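Amino acid ABC transporter, periplasmic amino acid-binding protein (Brucella ovis, PDB 4Z9N) binds glutathione as the periplasmic solute-binding protein of an ABC transporter and probably delivers it to the membrane components for uptake. Local coordinates at residues A53-G58 with L275-D280; G311-W316 with G320-I325. One frame throughout, in Å; residues are numbered along the deposited sequence.

How the contacts relate
From the N terminus, the chain reaches contact 1 first, at the C-terminal end of helix 44-57, and closes that contact 217 residues later in the loop between helices 271-274 and 281-289. The loop so formed takes in most of the strands of the protein. Contact 2 opens only after this, beyond helix 292-299, and joins 311-316 to 320-325 across three intervening residues. The two are therefore in series, neither nested nor crossed, with nearest atoms about 11 Å apart. Helix 222-240 borders both: its side touches Ala55 and Ile56 in contact 1, and Gln315 and Gln322 in contact 2, alongside strand 101-117.

Contact 1 of 2, residues A53-G58 with L275-D280; sequences ASAIFG and LGLDKD
Leu277 meets Ala55 and Ile56 through its two methyl groups. Ahead of it in the chain, the side chain of Leu275 packs on Trp281 and Asp226, and on Thr97 of the second subunit. Gly276 follows helix 271-274 as the residue of a Schellman motif; with its positive phi of 96° the site of a beta carbon would press on Leu275 O, so glycine fits the turn. The next residue, Leu277, directs its side chain at helix 44-57. CG lies anti to the carbonyl carbon (chi1 -51°), which places the fork of methyls against the last turn of that helix. Leu277 CD1 is 4.0 Å from Ala55 CB. The same methyl, Leu277 CD1, comes to 3.6 Å from Ala55 O. The other branch, Leu277 CD2, lies 4.1 Å from Ile56 CG1. In this protein of the solute-binding family 3, the contact joins the last turn of helix 44-57 to the loop between helices 271-274 and 281-289. Ile285 and Thr231 border Ala55, and Leu12, Val15 and Lys16 of helix 11-18 also pack on Ile56. At Asp278 the contact turns polar, through one water that bridges the Ala55 carbonyl to this residue. The water donates to Ala55 O at 2.7 Å and accepts from Asp278 N at 3.0 Å; its bond to Asp278 OD2 at 3.4 Å is weak. No direct hydrogen bond spans the segments. Asp280, at the N-cap position of helix 281-289, has a long, weak ion pair with Lys284.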
ATOM      1  N   ALA D  53       1.317  14.351 -15.426  1.00 21.36           N
ATOM      2  CA  ALA D  53       1.384  15.057 -16.692  1.00 22.54           C
ATOM      3  C   ALA D  53       2.693  14.754 -17.422  1.00 25.10           C
ATOM      4  O   ALA D  53       2.710  14.634 -18.657  1.00 24.23           O
ATOM      5  CB  ALA D  53       1.221  16.556 -16.473  1.00 23.09           C
ATOM      6  N   SER D  54       3.787  14.626 -16.676  1.00 22.89           N
ATOM      7  CA  SER D  54       5.073  14.333 -17.318  1.00 24.45           C
ATOM      8  C   SER D  54       5.091  12.916 -17.879  1.00 23.52           C
ATOM      9  O   SER D  54       5.567  12.684 -18.981  1.00 24.46           O
ATOM     10  CB  SER D  54       6.239  14.525 -16.346  1.00 23.53           C
ATOM     11  OG  SER D  54       6.181  15.780 -15.695  1.00 28.52           O
ATOM     12  N   ALA D  55       4.554  11.973 -17.113  1.00 22.49           N
ATOM     13  CA  ALA D  55       4.422  10.594 -17.577  1.00 22.48           C
ATOM     14  C   ALA D  55       3.716  10.486 -18.923  1.00 23.29           C
ATOM     15  O   ALA D  55       4.048   9.637 -19.751  1.00 23.91           O
ATOM     16  CB  ALA D  55       3.670   9.762 -16.530  1.00 21.40           C
ATOM     17  N   ILE D  56       2.727  11.345 -19.130  1.00 24.24           N
ATOM     18  CA  ILE D  56       1.852  11.242 -20.285  1.00 26.60           C
ATOM     19  C   ILE D  56       2.343  12.092 -21.435  1.00 28.47           C
ATOM     20  O   ILE D  56       2.387  11.630 -22.576  1.00 26.25           O
ATOM     21  CB  ILE D  56       0.409  11.637 -19.919  1.00 23.78           C
ATOM     22  CG1 ILE D  56      -0.142  10.700 -18.841  1.00 23.27           C
ATOM     23  CG2 ILE D  56      -0.490  11.642 -21.153  1.00 24.76           C
ATOM     24  CD1 ILE D  56      -1.490  11.152 -18.278  1.00 26.09           C
ATOM     25  N   PHE D  57       2.703  13.336 -21.125  1.00 26.43           N
ATOM     26  CA  PHE D  57       2.997  14.333 -22.151  1.00 26.85           C
ATOM     27  C   PHE D  57       4.476  14.690 -22.248  1.00 32.66           C
ATOM     28  O   PHE D  57       4.880  15.363 -23.188  1.00 33.76           O
ATOM     29  CB  PHE D  57       2.190  15.616 -21.888  1.00 26.99           C
ATOM     30  CG  PHE D  57       0.703  15.423 -21.927  1.00 31.52           C
ATOM     31  CD1 PHE D  57       0.048  15.218 -23.132  1.00 35.67           C
ATOM     32  CD2 PHE D  57      -0.048  15.469 -20.762  1.00 25.65           C
ATOM     33  CE1 PHE D  57      -1.331  15.040 -23.170  1.00 37.28           C
ATOM     34  CE2 PHE D  57      -1.425  15.306 -20.797  1.00 25.55           C
ATOM     35  CZ  PHE D  57      -2.068  15.087 -21.998  1.00 26.48           C
ATOM     36  N   GLY D  58       5.280  14.253 -21.281  1.00 28.05           N
ATOM     37  CA  GLY D  58       6.677  14.652 -21.233  1.00 27.17           C
ATOM     38  C   GLY D  58       6.862  16.135 -20.954  1.00 34.26           C
ATOM     39  O   GLY D  58       7.877  16.735 -21.316  1.00 32.85           O
ATOM     40  N   LEU D 275       1.580   0.058 -20.270  1.00 20.12           N
ATOM     41  CA  LEU D 275       0.941   1.024 -19.390  1.00 21.63           C
ATOM     42  C   LEU D 275       0.157   2.057 -20.208  1.00 24.23           C
ATOM     43  O   LEU D 275      -0.653   2.809 -19.667  1.00 25.88           O
ATOM     44  CB  LEU D 275       2.002   1.692 -18.505  1.00 18.74           C
ATOM     45  CG  LEU D 275       1.622   2.651 -17.384  1.00 23.36           C
ATOM     46  CD1 LEU D 275       0.770   1.936 -16.374  1.00 22.12           C
ATOM     47  CD2 LEU D 275       2.889   3.225 -16.746  1.00 21.99           C
ATOM     48  N   GLY D 276       0.382   2.081 -21.520  1.00 22.09           N
ATOM     49  CA  GLY D 276      -0.294   3.029 -22.388  1.00 25.65           C
ATOM     50  C   GLY D 276       0.545   4.263 -22.660  1.00 26.29           C
ATOM     51  O   GLY D 276       0.089   5.223 -23.280  1.00 26.84           O
ATOM     52  N   LEU D 277       1.792   4.227 -22.197  1.00 25.80           N
ATOM     53  CA  LEU D 277       2.691   5.365 -22.319  1.00 27.34           C
ATOM     54  C   LEU D 277       3.864   5.005 -23.225  1.00 28.74           C
ATOM     55  O   LEU D 277       3.826   3.982 -23.898  1.00 28.03           O
ATOM     56  CB  LEU D 277       3.181   5.787 -20.938  1.00 22.15           C
ATOM     57  CG  LEU D 277       2.088   6.008 -19.892  1.00 21.14           C
ATOM     58  CD1 LEU D 277       2.715   6.444 -18.597  1.00 24.05           C
ATOM     59  CD2 LEU D 277       1.077   7.061 -20.379  1.00 22.70           C
ATOM     60  N   ASP D 278       4.899   5.844 -23.239  1.00 27.23           N
ATOM     61  CA  ASP D 278       6.085   5.591 -24.055  1.00 27.82           C
ATOM     62  C   ASP D 278       7.131   4.832 -23.254  1.00 26.34           C
ATOM     63  O   ASP D 278       7.025   4.733 -22.040  1.00 24.12           O
ATOM     64  CB  ASP D 278       6.664   6.902 -24.584  1.00 30.45           C
ATOM     65  CG  ASP D 278       5.679   7.652 -25.451  1.00 47.18           C
ATOM     66  OD1 ASP D 278       4.955   6.993 -26.224  1.00 47.53           O
ATOM     67  OD2 ASP D 278       5.626   8.889 -25.356  1.00 48.78           O
ATOM     68  N   LYS D 279       8.141   4.292 -23.929  1.00 28.93           N
ATOM     69  CA  LYS D 279       9.104   3.434 -23.238  1.00 28.95           C
ATOM     70  C   LYS D 279       9.859   4.199 -22.152  1.00 27.43           C
ATOM     71  O   LYS D 279      10.235   3.631 -21.128  1.00 24.68           O
ATOM     72  CB  LYS D 279      10.090   2.813 -24.231  1.00 30.67           C
ATOM     73  N   ASP D 280      10.061   5.493 -22.361  1.00 27.23           N
ATOM     74  CA  ASP D 280      10.837   6.272 -21.404  1.00 26.82           C
ATOM     75  C   ASP D 280       9.964   7.070 -20.437  1.00 25.45           C
ATOM     76  O   ASP D 280      10.357   8.147 -20.000  1.00 26.35           O
ATOM     77  CB  ASP D 280      11.797   7.217 -22.150  1.00 30.00           C
ATOM     78  CG  ASP D 280      11.068   8.206 -23.056  1.00 41.75           C
ATOM     79  OD1 ASP D 280       9.867   8.010 -23.326  1.00 37.64           O
ATOM     80  OD2 ASP D 280      11.702   9.194 -23.491  1.00 45.07           O
TER
HETATM   81  O   HOH W   1       4.913   8.622 -22.075  1.00 29.10           O

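Contact 2 of 2, residues G311-W316 with G320-I325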
ATOM      1  N   GLY D 311      10.179  10.755   8.389  1.00 15.88           N
ATOM      2  CA  GLY D 311       9.379   9.945   9.292  1.00 18.00           C
ATOM      3  C   GLY D 311       8.747   8.744   8.620  1.00 17.83           C
ATOM      4  O   GLY D 311       9.439   7.912   8.040  1.00 15.35           O
ATOM      5  N   LEU D 312       7.421   8.670   8.672  1.00 13.13           N
ATOM      6  CA  LEU D 312       6.709   7.552   8.053  1.00 12.34           C
ATOM      7  C   LEU D 312       6.895   7.545   6.554  1.00 11.99           C
ATOM      8  O   LEU D 312       6.696   6.519   5.910  1.00 13.15           O
ATOM      9  CB  LEU D 312       5.212   7.619   8.364  1.00 13.91           C
ATOM     10  CG  LEU D 312       4.812   7.474   9.823  1.00 15.33           C
ATOM     11  CD1 LEU D 312       3.280   7.642   9.937  1.00 17.42           C
ATOM     12  CD2 LEU D 312       5.271   6.126  10.342  1.00 18.63           C
ATOM     13  N   ASN D 313       7.240   8.701   5.989  1.00 13.28           N
ATOM     14  CA  ASN D 313       7.346   8.800   4.543  1.00 14.52           C
ATOM     15  C   ASN D 313       8.774   8.650   4.061  1.00 12.64           C
ATOM     16  O   ASN D 313       9.069   8.894   2.891  1.00 13.75           O
ATOM     17  CB  ASN D 313       6.726  10.106   4.076  1.00 16.72           C
ATOM     18  CG  ASN D 313       5.252  10.143   4.387  1.00 14.05           C
ATOM     19  OD1 ASN D 313       4.486   9.362   3.820  1.00 14.12           O
ATOM     20  ND2 ASN D 313       4.861  10.957   5.363  1.00 13.78           N
ATOM     21  N   ALA D 314       9.655   8.209   4.954  1.00 13.68           N
ATOM     22  CA  ALA D 314      10.959   7.746   4.515  1.00 13.99           C
ATOM     23  C   ALA D 314      10.766   6.470   3.704  1.00 12.98           C
ATOM     24  O   ALA D 314       9.743   5.794   3.812  1.00 12.28           O
ATOM     25  CB  ALA D 314      11.906   7.489   5.707  1.00 15.83           C
ATOM     26  N   GLN D 315      11.748   6.164   2.872  1.00 13.73           N
ATOM     27  CA  GLN D 315      11.795   4.888   2.171  1.00 13.02           C
ATOM     28  C   GLN D 315      11.683   3.718   3.142  1.00 15.46           C
ATOM     29  O   GLN D 315      12.147   3.787   4.285  1.00 13.78           O
ATOM     30  CB  GLN D 315      13.100   4.787   1.383  1.00 13.76           C
ATOM     31  CG  GLN D 315      13.140   5.603   0.082  1.00 17.88           C
ATOM     32  CD  GLN D 315      12.326   4.993  -1.044  1.00 17.51           C
ATOM     33  OE1 GLN D 315      12.138   3.776  -1.098  1.00 18.85           O
ATOM     34  NE2 GLN D 315      11.880   5.831  -1.974  1.00 17.30           N
ATOM     35  N   TRP D 316      11.100   2.631   2.652  1.00 15.64           N
ATOM     36  CA  TRP D 316      10.907   1.405   3.421  1.00 16.82           C
ATOM     37  C   TRP D 316      12.219   0.857   3.988  1.00 16.88           C
ATOM     38  O   TRP D 316      12.243   0.300   5.090  1.00 19.58           O
ATOM     39  CB  TRP D 316      10.224   0.354   2.522  1.00 11.76           C
ATOM     40  CG  TRP D 316      11.115  -0.087   1.386  1.00 12.07           C
ATOM     41  CD1 TRP D 316      11.340   0.561   0.198  1.00 12.83           C
ATOM     42  CD2 TRP D 316      11.910  -1.273   1.358  1.00 12.56           C
ATOM     43  NE1 TRP D 316      12.237  -0.169  -0.573  1.00 14.80           N
ATOM     44  CE2 TRP D 316      12.597  -1.296   0.121  1.00 15.15           C
ATOM     45  CE3 TRP D 316      12.106  -2.329   2.263  1.00 17.22           C
ATOM     46  CZ2 TRP D 316      13.466  -2.340  -0.238  1.00 16.12           C
ATOM     47  CZ3 TRP D 316      12.970  -3.366   1.907  1.00 18.26           C
ATOM     48  CH2 TRP D 316      13.647  -3.355   0.670  1.00 17.62           C
ATOM     49  N   GLY D 320      11.038   3.949   7.007  1.00 15.98           N
ATOM     50  CA  GLY D 320       9.703   4.446   6.756  1.00 14.03           C
ATOM     51  C   GLY D 320       8.751   3.423   6.165  1.00 12.94           C
ATOM     52  O   GLY D 320       9.023   2.223   6.197  1.00 16.29           O
ATOM     53  N   LEU D 321       7.645   3.915   5.616  1.00 11.41           N
ATOM     54  CA  LEU D 321       6.580   3.070   5.059  1.00 10.84           C
ATOM     55  C   LEU D 321       6.505   3.106   3.532  1.00 17.46           C
ATOM     56  O   LEU D 321       5.734   2.342   2.921  1.00 14.54           O
ATOM     57  CB  LEU D 321       5.217   3.502   5.622  1.00 10.91           C
ATOM     58  CG  LEU D 321       5.046   3.481   7.137  1.00 12.96           C
ATOM     59  CD1 LEU D 321       3.628   3.934   7.534  1.00 13.97           C
ATOM     60  CD2 LEU D 321       5.329   2.065   7.684  1.00 14.53           C
ATOM     61  N   GLN D 322       7.272   3.988   2.894  1.00 12.36           N
ATOM     62  CA  GLN D 322       7.062   4.192   1.462  1.00 11.51           C
ATOM     63  C   GLN D 322       7.797   3.137   0.672  1.00 14.50           C
ATOM     64  O   GLN D 322       9.032   3.059   0.691  1.00 13.28           O
ATOM     65  CB  GLN D 322       7.483   5.604   1.020  1.00 14.15           C
ATOM     66  CG  GLN D 322       6.557   6.711   1.526  1.00 10.97           C
ATOM     67  CD  GLN D 322       5.244   6.777   0.750  1.00 14.61           C
ATOM     68  OE1 GLN D 322       5.015   6.006  -0.182  1.00 16.10           O
ATOM     69  NE2 GLN D 322       4.371   7.693   1.148  1.00 14.54           N
ATOM     70  N   TYR D 323       7.023   2.319  -0.030  1.00 10.34           N
ATOM     71  CA  TYR D 323       7.564   1.117  -0.671  1.00 13.42           C
ATOM     72  C   TYR D 323       7.200   1.096  -2.140  1.00 13.95           C
ATOM     73  O   TYR D 323       6.036   0.958  -2.489  1.00 13.14           O
ATOM     74  CB  TYR D 323       7.022  -0.120   0.050  1.00 13.04           C
ATOM     75  CG  TYR D 323       7.504  -1.485  -0.423  1.00 11.03           C
ATOM     76  CD1 TYR D 323       6.842  -2.155  -1.454  1.00 12.82           C
ATOM     77  CD2 TYR D 323       8.557  -2.142   0.224  1.00 10.97           C
ATOM     78  CE1 TYR D 323       7.249  -3.415  -1.863  1.00 13.05           C
ATOM     79  CE2 TYR D 323       8.961  -3.422  -0.173  1.00 11.48           C
ATOM     80  CZ  TYR D 323       8.301  -4.043  -1.213  1.00 12.49           C
ATOM     81  OH  TYR D 323       8.679  -5.303  -1.598  1.00 13.79           O
ATOM     82  N   GLY D 324       8.189   1.266  -3.008  1.00 14.79           N
ATOM     83  CA  GLY D 324       7.911   1.256  -4.432  1.00 12.84           C
ATOM     84  C   GLY D 324       7.722  -0.174  -4.904  1.00 11.85           C
ATOM     85  O   GLY D 324       8.616  -1.005  -4.783  1.00 11.93           O
ATOM     86  N   ILE D 325       6.539  -0.471  -5.425  1.00 12.58           N
ATOM     87  CA  ILE D 325       6.246  -1.798  -5.938  1.00 11.39           C
ATOM     88  C   ILE D 325       7.132  -2.000  -7.162  1.00 11.28           C
ATOM     89  O   ILE D 325       7.382  -1.052  -7.896  1.00 11.52           O
ATOM     90  CB  ILE D 325       4.716  -1.922  -6.229  1.00 14.59           C
ATOM     91  CG1 ILE D 325       3.924  -1.640  -4.955  1.00 19.25           C
ATOM     92  CG2 ILE D 325       4.341  -3.298  -6.747  1.00 13.76           C
ATOM     93  CD1 ILE D 325       2.447  -1.510  -5.198  1.00 21.64           C
TER
HETATM   94  O   HOH W   2      10.959   2.169  -2.963  1.00 12.23           O
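A backbone-bonded loop closure with one isolated beta bridge, in the C-terminal tail after helix 292-299, brings 311-316 against 320-325 beside strand 101-117 and helix 222-240. The bridge pairs Gln315 with Gln322: Gln322 N donates to Ala314 O, and Trp316 N to Gln322 O. Leu321 N to Leu312 O (2.8 Å) and Gly320 N to Gln315 O complete four backbone bonds. The bare CA of Gly320 comes within 3.2 Å of Ala314 O in a CA-H...O contact. Leu312 CD2 lies 3.9 Å from Leu321 CD1, the two leucines side by side. Asn313 and Gln322 also run alongside, and Gln322 NE2 donates to Asn313 OD1 at 3.2 Å, near its own amide plane. Asn313 OD1 also accepts from Tyr109 N, and Gln322 NE2 bonds Ile106 O, which ties both amides to strand 101-117. A water donates to Gln315 OE1 (2.7 Å) and accepts from Gly324 N, while Glu239 holds Gln315 NE2. Trp316 and Tyr323 form a T-shaped (edge-to-face) pair, planes at 65°, with Tyr323 CD2 over the indole face, 3.5 Å from Trp316 CG. Gln322 O sits in plane at the indole edge, and Trp316 NE1 bonds Glu240 OE1. Tyr109 of the second subunit meets Tyr323 edge-to-face.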